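Local coordinates for protein PfVFT1 (Plasmodium falciparum, PDB 5JKQ) that has the two-lobed Venus flytrap architecture of solute-binding proteins and probably binds a small solute in the cleft between its lobes, at residues R15-L27 with Y108-N120. The protein carries 3 engineered substitutions. Numbering follows the deposited sequence.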
ATOM      1  N   ARG A  15      20.811  -0.958   1.601  1.00 13.50           N
ATOM      2  CA  ARG A  15      20.886  -0.641   3.020  1.00 21.48           C
ATOM      3  C   ARG A  15      19.740   0.282   3.435  1.00 14.29           C
ATOM      4  O   ARG A  15      19.250   0.203   4.561  1.00 16.80           O
ATOM      5  CB  ARG A  15      22.235  -0.002   3.351  1.00 19.65           C
ATOM      6  CG  ARG A  15      22.515   0.121   4.838  1.00 20.13           C
ATOM      7  CD  ARG A  15      23.998   0.333   5.092  1.00 22.31           C
ATOM      8  NE  ARG A  15      24.500   1.546   4.440  1.00 19.36           N
ATOM      9  CZ  ARG A  15      25.046   2.586   5.068  1.00 18.64           C
ATOM     10  NH1 ARG A  15      25.184   2.598   6.391  1.00 20.14           N
ATOM     11  NH2 ARG A  15      25.465   3.627   4.362  1.00 20.51           N
ATOM     12  N   LEU A  16      19.317   1.148   2.520  1.00 12.79           N
ATOM     13  CA  LEU A  16      18.172   2.019   2.761  1.00 15.30           C
ATOM     14  C   LEU A  16      16.906   1.186   2.965  1.00 14.71           C
ATOM     15  O   LEU A  16      16.101   1.474   3.848  1.00 16.98           O
ATOM     16  CB  LEU A  16      17.989   3.000   1.599  1.00 16.42           C
ATOM     17  CG  LEU A  16      16.671   3.779   1.522  1.00 20.74           C
ATOM     18  CD1 LEU A  16      16.467   4.649   2.758  1.00 18.52           C
ATOM     19  CD2 LEU A  16      16.628   4.623   0.253  1.00 17.04           C
ATOM     20  N   ILE A  17      16.744   0.149   2.149  1.00 15.09           N
ATOM     21  CA  ILE A  17      15.585  -0.732   2.246  1.00 15.56           C
ATOM     22  C   ILE A  17      15.626  -1.542   3.540  1.00 15.79           C
ATOM     23  O   ILE A  17      14.595  -1.760   4.176  1.00 20.95           O
ATOM     24  CB  ILE A  17      15.510  -1.689   1.032  1.00 17.13           C
ATOM     25  CG1 ILE A  17      15.217  -0.897  -0.240  1.00 14.23           C
ATOM     26  CG2 ILE A  17      14.418  -2.749   1.216  1.00 17.73           C
ATOM     27  CD1 ILE A  17      15.601  -1.617  -1.507  1.00 19.10           C
ATOM     28  N   ASP A  18      16.818  -1.982   3.926  1.00 12.54           N
ATOM     29  CA  ASP A  18      16.969  -2.832   5.102  1.00 15.97           C
ATOM     30  C   ASP A  18      16.704  -2.069   6.399  1.00 14.21           C
ATOM     31  O   ASP A  18      15.979  -2.553   7.267  1.00 19.12           O
ATOM     32  CB  ASP A  18      18.368  -3.449   5.139  1.00 16.77           C
ATOM     33  CG  ASP A  18      18.619  -4.392   3.978  1.00 17.49           C
ATOM     34  OD1 ASP A  18      17.642  -4.966   3.450  1.00 19.72           O
ATOM     35  OD2 ASP A  18      19.794  -4.563   3.594  1.00 22.42           O
ATOM     36  N   ILE A  19      17.293  -0.886   6.536  1.00 13.63           N
ATOM     37  CA  ILE A  19      17.079  -0.090   7.737  1.00 17.96           C
ATOM     38  C   ILE A  19      15.627   0.376   7.784  1.00 15.21           C
ATOM     39  O   ILE A  19      15.048   0.541   8.856  1.00 18.15           O
ATOM     40  CB  ILE A  19      18.041   1.118   7.803  1.00 13.98           C
ATOM     41  CG1 ILE A  19      18.097   1.670   9.229  1.00 15.60           C
ATOM     42  CG2 ILE A  19      17.647   2.204   6.794  1.00 18.46           C
ATOM     43  CD1 ILE A  19      19.342   2.482   9.517  1.00 18.47           C
ATOM     44  N   TYR A  20      15.041   0.564   6.606  1.00 13.77           N
ATOM     45  CA  TYR A  20      13.627   0.889   6.483  1.00 13.96           C
ATOM     46  C   TYR A  20      12.772  -0.259   7.018  1.00 17.15           C
ATOM     47  O   TYR A  20      11.864  -0.043   7.820  1.00 16.91           O
ATOM     48  CB  TYR A  20      13.294   1.199   5.022  1.00 17.88           C
ATOM     49  CG  TYR A  20      11.836   1.085   4.637  1.00 19.73           C
ATOM     50  CD1 TYR A  20      10.965   2.155   4.797  1.00 20.77           C
ATOM     51  CD2 TYR A  20      11.342  -0.085   4.077  1.00 16.93           C
ATOM     52  CE1 TYR A  20       9.636   2.052   4.430  1.00 19.55           C
ATOM     53  CE2 TYR A  20      10.019  -0.197   3.708  1.00 19.41           C
ATOM     54  CZ  TYR A  20       9.170   0.870   3.883  1.00 19.13           C
ATOM     55  OH  TYR A  20       7.855   0.744   3.509  1.00 18.92           O
ATOM     56  N   HIS A  21      13.080  -1.480   6.589  1.00 17.57           N
ATOM     57  CA  HIS A  21      12.361  -2.661   7.063  1.00 18.53           C
ATOM     58  C   HIS A  21      12.602  -2.892   8.548  1.00 20.85           C
ATOM     59  O   HIS A  21      11.711  -3.343   9.272  1.00 10.74           O
ATOM     60  CB  HIS A  21      12.784  -3.902   6.279  1.00 14.68           C
ATOM     61  CG  HIS A  21      12.231  -3.958   4.891  1.00 15.13           C
ATOM     62  ND1 HIS A  21      12.789  -4.735   3.899  1.00 14.10           N
ATOM     63  CD2 HIS A  21      11.163  -3.343   4.331  1.00 21.91           C
ATOM     64  CE1 HIS A  21      12.093  -4.590   2.786  1.00 20.98           C
ATOM     65  NE2 HIS A  21      11.103  -3.750   3.021  1.00 17.59           N
ATOM     66  N   ALA A  22      13.815  -2.589   8.994  1.00 14.59           N
ATOM     67  CA  ALA A  22      14.178  -2.769  10.391  1.00 17.74           C
ATOM     68  C   ALA A  22      13.401  -1.808  11.283  1.00 15.69           C
ATOM     69  O   ALA A  22      13.019  -2.154  12.402  1.00 13.70           O
ATOM     70  CB  ALA A  22      15.666  -2.576  10.574  1.00 11.81           C
ATOM     71  N   ALA A  23      13.171  -0.600  10.784  1.00 15.78           N
ATOM     72  CA  ALA A  23      12.428   0.398  11.538  1.00 16.70           C
ATOM     73  C   ALA A  23      10.973  -0.033  11.684  1.00 13.56           C
ATOM     74  O   ALA A  23      10.398   0.055  12.768  1.00 18.84           O
ATOM     75  CB  ALA A  23      12.523   1.750  10.865  1.00 22.13           C
ATOM     76  N   VAL A  24      10.388  -0.504  10.587  1.00 14.62           N
ATOM     77  CA  VAL A  24       9.021  -1.014  10.599  1.00 17.40           C
ATOM     78  C   VAL A  24       8.891  -2.144  11.616  1.00 19.64           C
ATOM     79  O   VAL A  24       7.917  -2.205  12.367  1.00 13.49           O
ATOM     80  CB  VAL A  24       8.594  -1.512   9.202  1.00 16.43           C
ATOM     81  CG1 VAL A  24       7.238  -2.207   9.250  1.00 19.85           C
ATOM     82  CG2 VAL A  24       8.549  -0.349   8.225  1.00 19.18           C
ATOM     83  N   LYS A  25       9.884  -3.030  11.639  1.00 19.21           N
ATOM     84  CA  LYS A  25       9.902  -4.138  12.582  1.00 14.54           C
ATOM     85  C   LYS A  25       9.862  -3.614  14.013  1.00 23.81           C
ATOM     86  O   LYS A  25       9.114  -4.120  14.852  1.00 21.12           O
ATOM     87  CB  LYS A  25      11.141  -5.005  12.366  1.00 21.27           C
ATOM     88  CG  LYS A  25      11.240  -6.195  13.307  1.00 21.60           C
ATOM     89  CD  LYS A  25      12.418  -7.083  12.947  1.00 22.06           C
ATOM     90  CE  LYS A  25      12.524  -8.273  13.882  1.00 20.30           C
ATOM     91  NZ  LYS A  25      13.614  -9.195  13.470  1.00 24.11           N
ATOM     92  N   GLU A  26      10.659  -2.586  14.281  1.00 21.76           N
ATOM     93  CA  GLU A  26      10.696  -1.979  15.605  1.00 22.99           C
ATOM     94  C   GLU A  26       9.370  -1.293  15.925  1.00 21.48           C
ATOM     95  O   GLU A  26       8.887  -1.360  17.057  1.00 18.62           O
ATOM     96  CB  GLU A  26      11.850  -0.980  15.706  1.00 16.74           C
ATOM     97  CG  GLU A  26      11.891  -0.227  17.022  1.00 25.13           C
ATOM     98  CD  GLU A  26      13.279   0.263  17.377  1.00 24.90           C
ATOM     99  OE1 GLU A  26      14.203  -0.574  17.464  1.00 21.24           O
ATOM    100  OE2 GLU A  26      13.446   1.484  17.571  1.00 21.23           O
ATOM    101  N   LEU A  27       8.782  -0.641  14.925  1.00 18.25           N
ATOM    102  CA  LEU A  27       7.515   0.061  15.108  1.00 18.45           C
ATOM    103  C   LEU A  27       6.376  -0.914  15.405  1.00 22.56           C
ATOM    104  O   LEU A  27       5.358  -0.534  15.984  1.00 20.53           O
ATOM    105  CB  LEU A  27       7.179   0.896  13.871  1.00 18.66           C
ATOM    106  CG  LEU A  27       7.961   2.205  13.723  1.00 20.46           C
ATOM    107  CD1 LEU A  27       7.658   2.854  12.387  1.00 20.03           C
ATOM    108  CD2 LEU A  27       7.645   3.174  14.858  1.00 19.75           C
ATOM    109  N   TYR A 108       6.711   9.476   8.883  1.00 21.71           N
ATOM    110  CA  TYR A 108       7.405  10.253   9.905  1.00 26.19           C
ATOM    111  C   TYR A 108       7.970   9.356  11.003  1.00 18.32           C
ATOM    112  O   TYR A 108       9.140   9.474  11.362  1.00 14.59           O
ATOM    113  CB  TYR A 108       6.468  11.297  10.526  1.00 13.84           C
ATOM    114  CG  TYR A 108       6.018  12.388   9.579  1.00 21.41           C
ATOM    115  CD1 TYR A 108       6.862  12.870   8.586  1.00 24.19           C
ATOM    116  CD2 TYR A 108       4.748  12.936   9.679  1.00 26.94           C
ATOM    117  CE1 TYR A 108       6.451  13.867   7.721  1.00 21.69           C
ATOM    118  CE2 TYR A 108       4.327  13.932   8.817  1.00 22.58           C
ATOM    119  CZ  TYR A 108       5.183  14.392   7.841  1.00 24.70           C
ATOM    120  OH  TYR A 108       4.768  15.384   6.982  1.00 36.11           O
ATOM    121  N   ILE A 109       7.145   8.461  11.538  1.00 14.45           N
ATOM    122  CA  ILE A 109       7.588   7.619  12.645  1.00 18.40           C
ATOM    123  C   ILE A 109       8.632   6.599  12.180  1.00 15.73           C
ATOM    124  O   ILE A 109       9.481   6.178  12.965  1.00 18.45           O
ATOM    125  CB  ILE A 109       6.408   6.884  13.320  1.00 19.24           C
ATOM    126  CG1 ILE A 109       5.646   6.024  12.306  1.00 15.05           C
ATOM    127  CG2 ILE A 109       5.485   7.897  13.992  1.00 16.78           C
ATOM    128  CD1 ILE A 109       4.599   5.126  12.926  1.00 20.15           C
ATOM    129  N   ILE A 110       8.580   6.212  10.910  1.00 10.61           N
ATOM    130  CA  ILE A 110       9.577   5.293  10.370  1.00 15.61           C
ATOM    131  C   ILE A 110      10.944   5.962  10.398  1.00 17.78           C
ATOM    132  O   ILE A 110      11.925   5.358  10.828  1.00 20.61           O
ATOM    133  CB  ILE A 110       9.224   4.838   8.934  1.00 20.27           C
ATOM    134  CG1 ILE A 110       8.122   3.778   8.989  1.00 15.67           C
ATOM    135  CG2 ILE A 110      10.453   4.256   8.209  1.00 21.66           C
ATOM    136  CD1 ILE A 110       7.556   3.390   7.632  1.00 17.33           C
ATOM    137  N   TRP A 111      11.001   7.217   9.957  1.00 12.81           N
ATOM    138  CA  TRP A 111      12.264   7.941   9.886  1.00 15.27           C
ATOM    139  C   TRP A 111      12.668   8.538  11.231  1.00 18.57           C
ATOM    140  O   TRP A 111      13.846   8.805  11.463  1.00 15.30           O
ATOM    141  CB  TRP A 111      12.189   9.032   8.817  1.00 18.90           C
ATOM    142  CG  TRP A 111      12.428   8.471   7.451  1.00 15.14           C
ATOM    143  CD1 TRP A 111      11.494   8.226   6.488  1.00  9.86           C
ATOM    144  CD2 TRP A 111      13.684   8.052   6.910  1.00 13.77           C
ATOM    145  NE1 TRP A 111      12.095   7.688   5.374  1.00 15.36           N
ATOM    146  CE2 TRP A 111      13.439   7.572   5.609  1.00 19.20           C
ATOM    147  CE3 TRP A 111      14.995   8.040   7.397  1.00 15.13           C
ATOM    148  CZ2 TRP A 111      14.456   7.087   4.789  1.00 20.62           C
ATOM    149  CZ3 TRP A 111      16.003   7.558   6.581  1.00 17.79           C
ATOM    150  CH2 TRP A 111      15.727   7.089   5.292  1.00 20.16           C
ATOM    151  N   GLU A 112      11.697   8.738  12.117  1.00 15.29           N
ATOM    152  CA  GLU A 112      12.006   9.097  13.497  1.00 14.07           C
ATOM    153  C   GLU A 112      12.729   7.932  14.164  1.00 15.89           C
ATOM    154  O   GLU A 112      13.695   8.125  14.903  1.00 10.67           O
ATOM    155  CB  GLU A 112      10.736   9.456  14.271  1.00 12.77           C
ATOM    156  CG  GLU A 112      10.204  10.853  13.973  1.00 16.15           C
ATOM    157  CD  GLU A 112       8.797  11.083  14.499  1.00 18.50           C
ATOM    158  OE1 GLU A 112       8.278  10.217  15.234  1.00 18.60           O
ATOM    159  OE2 GLU A 112       8.208  12.137  14.173  1.00 23.43           O
ATOM    160  N   THR A 113      12.253   6.723  13.883  1.00 12.03           N
ATOM    161  CA  THR A 113      12.851   5.505  14.414  1.00 14.06           C
ATOM    162  C   THR A 113      14.240   5.292  13.818  1.00 18.08           C
ATOM    163  O   THR A 113      15.181   4.931  14.526  1.00 14.79           O
ATOM    164  CB  THR A 113      11.964   4.274  14.120  1.00 22.10           C
ATOM    165  OG1 THR A 113      10.654   4.483  14.664  1.00 16.46           O
ATOM    166  CG2 THR A 113      12.561   3.011  14.723  1.00 20.43           C
ATOM    167  N   ILE A 114      14.362   5.522  12.515  1.00 14.96           N
ATOM    168  CA  ILE A 114      15.643   5.398  11.831  1.00 19.09           C
ATOM    169  C   ILE A 114      16.629   6.419  12.390  1.00 18.70           C
ATOM    170  O   ILE A 114      17.801   6.107  12.614  1.00 16.34           O
ATOM    171  CB  ILE A 114      15.486   5.588  10.303  1.00 15.39           C
ATOM    172  CG1 ILE A 114      14.760   4.383   9.704  1.00 15.41           C
ATOM    173  CG2 ILE A 114      16.844   5.751   9.614  1.00 10.15           C
ATOM    174  CD1 ILE A 114      14.187   4.625   8.322  1.00 17.95           C
ATOM    175  N   SER A 115      16.146   7.635  12.624  1.00 13.08           N
ATOM    176  CA  SER A 115      16.990   8.705  13.134  1.00 10.85           C
ATOM    177  C   SER A 115      17.562   8.356  14.506  1.00 15.10           C
ATOM    178  O   SER A 115      18.702   8.704  14.814  1.00 13.91           O
ATOM    179  CB  SER A 115      16.207  10.016  13.212  1.00  9.88           C
ATOM    180  OG  SER A 115      15.852  10.479  11.922  1.00 16.62           O
ATOM    181  N   LYS A 116      16.777   7.662  15.323  1.00 13.65           N
ATOM    182  CA  LYS A 116      17.206   7.311  16.674  1.00 16.19           C
ATOM    183  C   LYS A 116      18.239   6.185  16.682  1.00 14.94           C
ATOM    184  O   LYS A 116      18.832   5.892  17.721  1.00 16.21           O
ATOM    185  CB  LYS A 116      15.998   6.919  17.529  1.00 14.68           C
ATOM    186  CG  LYS A 116      15.230   8.117  18.072  1.00 14.13           C
ATOM    187  CD  LYS A 116      14.091   7.701  18.995  1.00 18.59           C
ATOM    188  CE  LYS A 116      12.913   7.134  18.220  1.00 15.60           C
ATOM    189  NZ  LYS A 116      11.781   6.765  19.118  1.00 19.77           N
ATOM    190  N   HIS A 117      18.461   5.563  15.528  1.00 21.17           N
ATOM    191  CA  HIS A 117      19.468   4.513  15.412  1.00 22.26           C
ATOM    192  C   HIS A 117      20.728   5.033  14.726  1.00 16.81           C
ATOM    193  O   HIS A 117      21.840   4.799  15.200  1.00 15.43           O
ATOM    194  CB  HIS A 117      18.920   3.311  14.644  1.00 10.17           C
ATOM    195  CG  HIS A 117      19.940   2.244  14.409  1.00 12.52           C
ATOM    196  ND1 HIS A 117      20.716   1.724  15.423  1.00 22.82           N
ATOM    197  CD2 HIS A 117      20.330   1.613  13.276  1.00 18.56           C
ATOM    198  CE1 HIS A 117      21.534   0.814  14.926  1.00 14.86           C
ATOM    199  NE2 HIS A 117      21.321   0.727  13.625  1.00 14.47           N
ATOM    200  N   ILE A 118      20.558   5.722  13.603  1.00 25.74           N
ATOM    201  CA  ILE A 118      21.697   6.322  12.917  1.00 18.83           C
ATOM    202  C   ILE A 118      22.279   7.416  13.795  1.00 22.65           C
ATOM    203  O   ILE A 118      23.490   7.477  14.015  1.00 21.71           O
ATOM    204  CB  ILE A 118      21.312   6.916  11.553  1.00 16.45           C
ATOM    205  CG1 ILE A 118      20.753   5.818  10.641  1.00 21.81           C
ATOM    206  CG2 ILE A 118      22.526   7.592  10.912  1.00 23.18           C
ATOM    207  CD1 ILE A 118      20.345   6.286   9.245  1.00 14.22           C
ATOM    208  N   PHE A 119      21.394   8.278  14.283  1.00 19.50           N
ATOM    209  CA  PHE A 119      21.763   9.355  15.190  1.00 16.44           C
ATOM    210  C   PHE A 119      21.195   9.036  16.571  1.00 14.25           C
ATOM    211  O   PHE A 119      21.018   7.864  16.903  1.00 25.03           O
ATOM    212  CB  PHE A 119      21.257  10.694  14.651  1.00 15.79           C
ATOM    213  CG  PHE A 119      21.876  11.082  13.342  1.00 14.05           C
ATOM    214  CD1 PHE A 119      23.155  11.610  13.300  1.00 18.74           C
ATOM    215  CD2 PHE A 119      21.187  10.911  12.154  1.00 15.51           C
ATOM    216  CE1 PHE A 119      23.734  11.963  12.099  1.00 17.40           C
ATOM    217  CE2 PHE A 119      21.760  11.264  10.948  1.00 12.80           C
ATOM    218  CZ  PHE A 119      23.035  11.791  10.920  1.00 15.20           C
ATOM    219  N   ASN A 120      20.910  10.064  17.367  1.00 16.73           N
ATOM    220  CA  ASN A 120      20.447   9.867  18.739  1.00 16.39           C
ATOM    221  C   ASN A 120      19.251  10.764  19.071  1.00 20.93           C
ATOM    222  O   ASN A 120      19.085  11.202  20.210  1.00 13.58           O
ATOM    223  CB  ASN A 120      21.599  10.127  19.715  1.00 21.04           C
ATOM    224  CG  ASN A 120      21.516   9.268  20.964  1.00 39.23           C
ATOM    225  OD1 ASN A 120      21.563   8.039  20.891  1.00 37.36           O
ATOM    226  ND2 ASN A 120      21.415   9.915  22.123  1.00 37.88           N
TER
HETATM  227  O   HOH W   1      15.297   3.334  16.962  1.00 20.09           O
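The side chain of Ile-110 sits as a knob in the hole formed by Tyr-20, Ala-23, Val-24 and Leu-27 on helix 15-27. Its two branches divide the work: with CG1 anti to the carbonyl carbon (chi1 -77°), CD1 lies alongside Val-24 CG2 at 3.9 Å, while CG2 meets Tyr-20 CD1 obliquely. Leu-27 CD1 comes across Ile-110 CG1 at about a right angle. At the small residue Ala-23 the helices come close, its CB resting 3.6 Å from Ile-114 CG1. In the N-terminal part of helix 15-27, Ile-19 CD1 touches Ile-118 CG1 and the edge of the His-117 ring, whose NE2 hydrogen-bonds to Ile-59 O. Leu-16 CD1 reaches the edge of the Trp-111 indole, 3.6 Å from CH2.

Thr-113 is buried, its OG1 against Leu-27 CD2 (3.3 Å). OG1 donates a hydrogen bond to Ile-109 O (2.7 Å), consistent with the rotation that presents CG2 to Glu-26 OE2 in van der Waals contact. At the margin, a water donates to both Glu-26 OE2 and Thr-113 O. Further out, helix 68-75 packs on Leu-16 and Ile-118, helix 32-39 on Leu-27 and Ile-109, and Tyr-20 OH is hydrogen-bonded with Asn-149 OD1. Crossing at 105° with axes 8.8 Å apart, the pair exemplifies apolar helix-helix packing within one lobe of a bi-lobed Venus flytrap fold.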